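Local coordinates for hypothetical protein TT0907 (Thermus thermophilus, PDB 1WDI), which probably transfers and isomerises the ribose of S-adenosylmethionine onto preQ1-modified tRNA, giving epoxyqueuosine in the queuosine pathway, at residues Arg28-Tyr33 with Arg326-Glu331. Sequence-based numbering, arbitrary orientation.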
loop_
_atom_site.group_PDB
_atom_site.type_symbol
_atom_site.label_atom_id
_atom_site.label_comp_id
_atom_site.label_asym_id
_atom_site.label_seq_id
_atom_site.Cartn_x
_atom_site.Cartn_y
_atom_site.Cartn_z
ATOM N N ARG A 28 7.457 17.650 4.396
ATOM C CA ARG A 28 8.909 17.584 4.506
ATOM C C ARG A 28 9.450 16.237 4.028
ATOM O O ARG A 28 8.736 15.233 4.021
ATOM C CB ARG A 28 9.341 17.851 5.950
ATOM C CG ARG A 28 8.938 19.240 6.452
ATOM C CD ARG A 28 9.398 19.477 7.876
ATOM N NE ARG A 28 10.853 19.435 7.978
ATOM C CZ ARG A 28 11.526 19.585 9.113
ATOM N NH1 ARG A 28 10.875 19.788 10.250
ATOM N NH2 ARG A 28 12.850 19.519 9.109
ATOM N N LEU A 29 10.712 16.231 3.610
ATOM C CA LEU A 29 11.356 15.017 3.137
ATOM C C LEU A 29 12.747 14.909 3.746
ATOM O O LEU A 29 13.600 15.774 3.525
ATOM C CB LEU A 29 11.475 15.026 1.604
ATOM C CG LEU A 29 12.305 13.900 0.981
ATOM C CD1 LEU A 29 11.599 12.554 1.205
ATOM C CD2 LEU A 29 12.503 14.153 -0.505
ATOM N N MET A 30 12.972 13.859 4.530
ATOM C CA MET A 30 14.285 13.657 5.117
ATOM C C MET A 30 15.021 12.680 4.219
ATOM O O MET A 30 14.559 11.555 4.005
ATOM C CB MET A 30 14.195 13.072 6.538
ATOM C CG MET A 30 15.567 12.810 7.153
ATOM S SD MET A 30 15.573 11.891 8.730
ATOM C CE MET A 30 15.164 13.195 9.841
ATOM N N VAL A 31 16.152 13.112 3.671
ATOM C CA VAL A 31 16.947 12.239 2.821
ATOM C C VAL A 31 18.083 11.683 3.677
ATOM O O VAL A 31 18.839 12.448 4.281
ATOM C CB VAL A 31 17.554 13.006 1.623
ATOM C CG1 VAL A 31 18.368 12.045 0.749
ATOM C CG2 VAL A 31 16.438 13.671 0.800
ATOM N N VAL A 32 18.190 10.359 3.754
ATOM C CA VAL A 32 19.261 9.742 4.537
ATOM C C VAL A 32 19.950 8.668 3.697
ATOM O O VAL A 32 19.312 8.002 2.885
ATOM C CB VAL A 32 18.712 9.133 5.859
ATOM C CG1 VAL A 32 17.664 8.087 5.556
ATOM C CG2 VAL A 32 19.855 8.526 6.675
ATOM N N TYR A 33 21.256 8.506 3.883
ATOM C CA TYR A 33 22.012 7.528 3.104
ATOM C C TYR A 33 22.354 6.225 3.833
ATOM O O TYR A 33 22.735 6.244 5.004
ATOM C CB TYR A 33 23.288 8.185 2.577
ATOM C CG TYR A 33 23.019 9.409 1.732
ATOM C CD1 TYR A 33 22.704 10.631 2.324
ATOM C CD2 TYR A 33 23.035 9.337 0.337
ATOM C CE1 TYR A 33 22.407 11.752 1.550
ATOM C CE2 TYR A 33 22.737 10.453 -0.448
ATOM C CZ TYR A 33 22.422 11.657 0.168
ATOM O OH TYR A 33 22.102 12.760 -0.595
ATOM N N ARG A 326 15.101 9.576 15.580
ATOM C CA ARG A 326 15.238 10.462 16.730
ATOM C C ARG A 326 15.464 11.875 16.199
ATOM O O ARG A 326 14.922 12.839 16.732
ATOM C CB ARG A 326 16.414 10.019 17.603
ATOM C CG ARG A 326 16.037 9.765 19.050
ATOM C CD ARG A 326 16.602 8.440 19.544
ATOM N NE ARG A 326 18.054 8.376 19.405
ATOM C CZ ARG A 326 18.723 7.249 19.200
ATOM N NH1 ARG A 326 18.062 6.097 19.113
ATOM N NH2 ARG A 326 20.041 7.271 19.064
ATOM N N LEU A 327 16.255 11.991 15.137
ATOM C CA LEU A 327 16.525 13.289 14.527
ATOM C C LEU A 327 15.218 13.868 13.984
ATOM O O LEU A 327 14.931 15.048 14.164
ATOM C CB LEU A 327 17.540 13.159 13.381
ATOM C CG LEU A 327 17.878 14.474 12.654
ATOM C CD1 LEU A 327 18.584 15.416 13.632
ATOM C CD2 LEU A 327 18.771 14.211 11.438
ATOM N N ALA A 328 14.432 13.028 13.316
ATOM C CA ALA A 328 13.153 13.452 12.749
ATOM C C ALA A 328 12.265 14.010 13.853
ATOM O O ALA A 328 11.624 15.055 13.686
ATOM C CB ALA A 328 12.462 12.280 12.067
ATOM N N VAL A 329 12.220 13.307 14.979
ATOM C CA VAL A 329 11.421 13.761 16.108
ATOM C C VAL A 329 11.935 15.128 16.577
ATOM O O VAL A 329 11.174 16.089 16.672
ATOM C CB VAL A 329 11.497 12.771 17.293
ATOM C CG1 VAL A 329 10.825 13.381 18.529
ATOM C CG2 VAL A 329 10.815 11.460 16.920
ATOM N N ALA A 330 13.233 15.207 16.851
ATOM C CA ALA A 330 13.853 16.446 17.317
ATOM C C ALA A 330 13.689 17.611 16.338
ATOM O O ALA A 330 13.602 18.766 16.756
ATOM C CB ALA A 330 15.332 16.209 17.598
ATOM N N GLU A 331 13.647 17.312 15.041
ATOM C CA GLU A 331 13.506 18.350 14.020
ATOM C C GLU A 331 12.067 18.736 13.685
ATOM O O GLU A 331 11.819 19.481 12.732
ATOM C CB GLU A 331 14.243 17.940 12.741
ATOM C CG GLU A 331 15.761 18.071 12.812
ATOM C CD GLU A 331 16.217 19.504 13.089
ATOM O OE1 GLU A 331 15.657 20.443 12.484
ATOM O OE2 GLU A 331 17.145 19.691 13.904
#
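Leu-327 is the first residue of segment 326-331 to meet the strand. Leu-327 CG and CD2 both lie 4.1 Å from Met-30 CE. The touch is apolar and light. Ala-328 follows and takes the closer share of the same methyl group. Met-30 CE sits 3.5 Å from Ala-328 CA and 3.6 Å from Ala-328 CB, so it rests against the helix backbone as well as the small side chain. With CG anti to the backbone N (chi1 178°) and a bend at the last torsion, Met-30 brings CE to the helix. Glu-331, the first residue to leave helical geometry, follows the end of the helix. Glu-331 N still bonds to Leu-327 O (2.7 Å). Glu-331 O accepts a hydrogen bond of 2.7 Å from Arg-28 NH1, with an N-H...O angle of 154°. The oxygen lies at the edge of the guanidinium, close to its plane, while NH1 stands tilted from the carbonyl plane. Arg-28 NH2 and Glu-331 OE1 are 4.5 Å apart, beyond a salt bridge, and their flat groups are nearly perpendicular. Attraction between the charges may still help. With an alanine at Arg-28, the Glu-331 carbonyl would probably lose this donor, and the end of the helix would be less firmly tied to the strand. The contact joins helix 318-330 and the residue just after it to strand 28-32 of the mixed sheet, by an apolar touch and one hydrogen bond. Arg-28 also makes a cation-pi contact with Tyr-333, just beyond the helix. Strand 28-32 runs between antiparallel strand 40-44 and parallel strand 341-344, and Leu-327 reaches over to Val-40 and His-42 of the former.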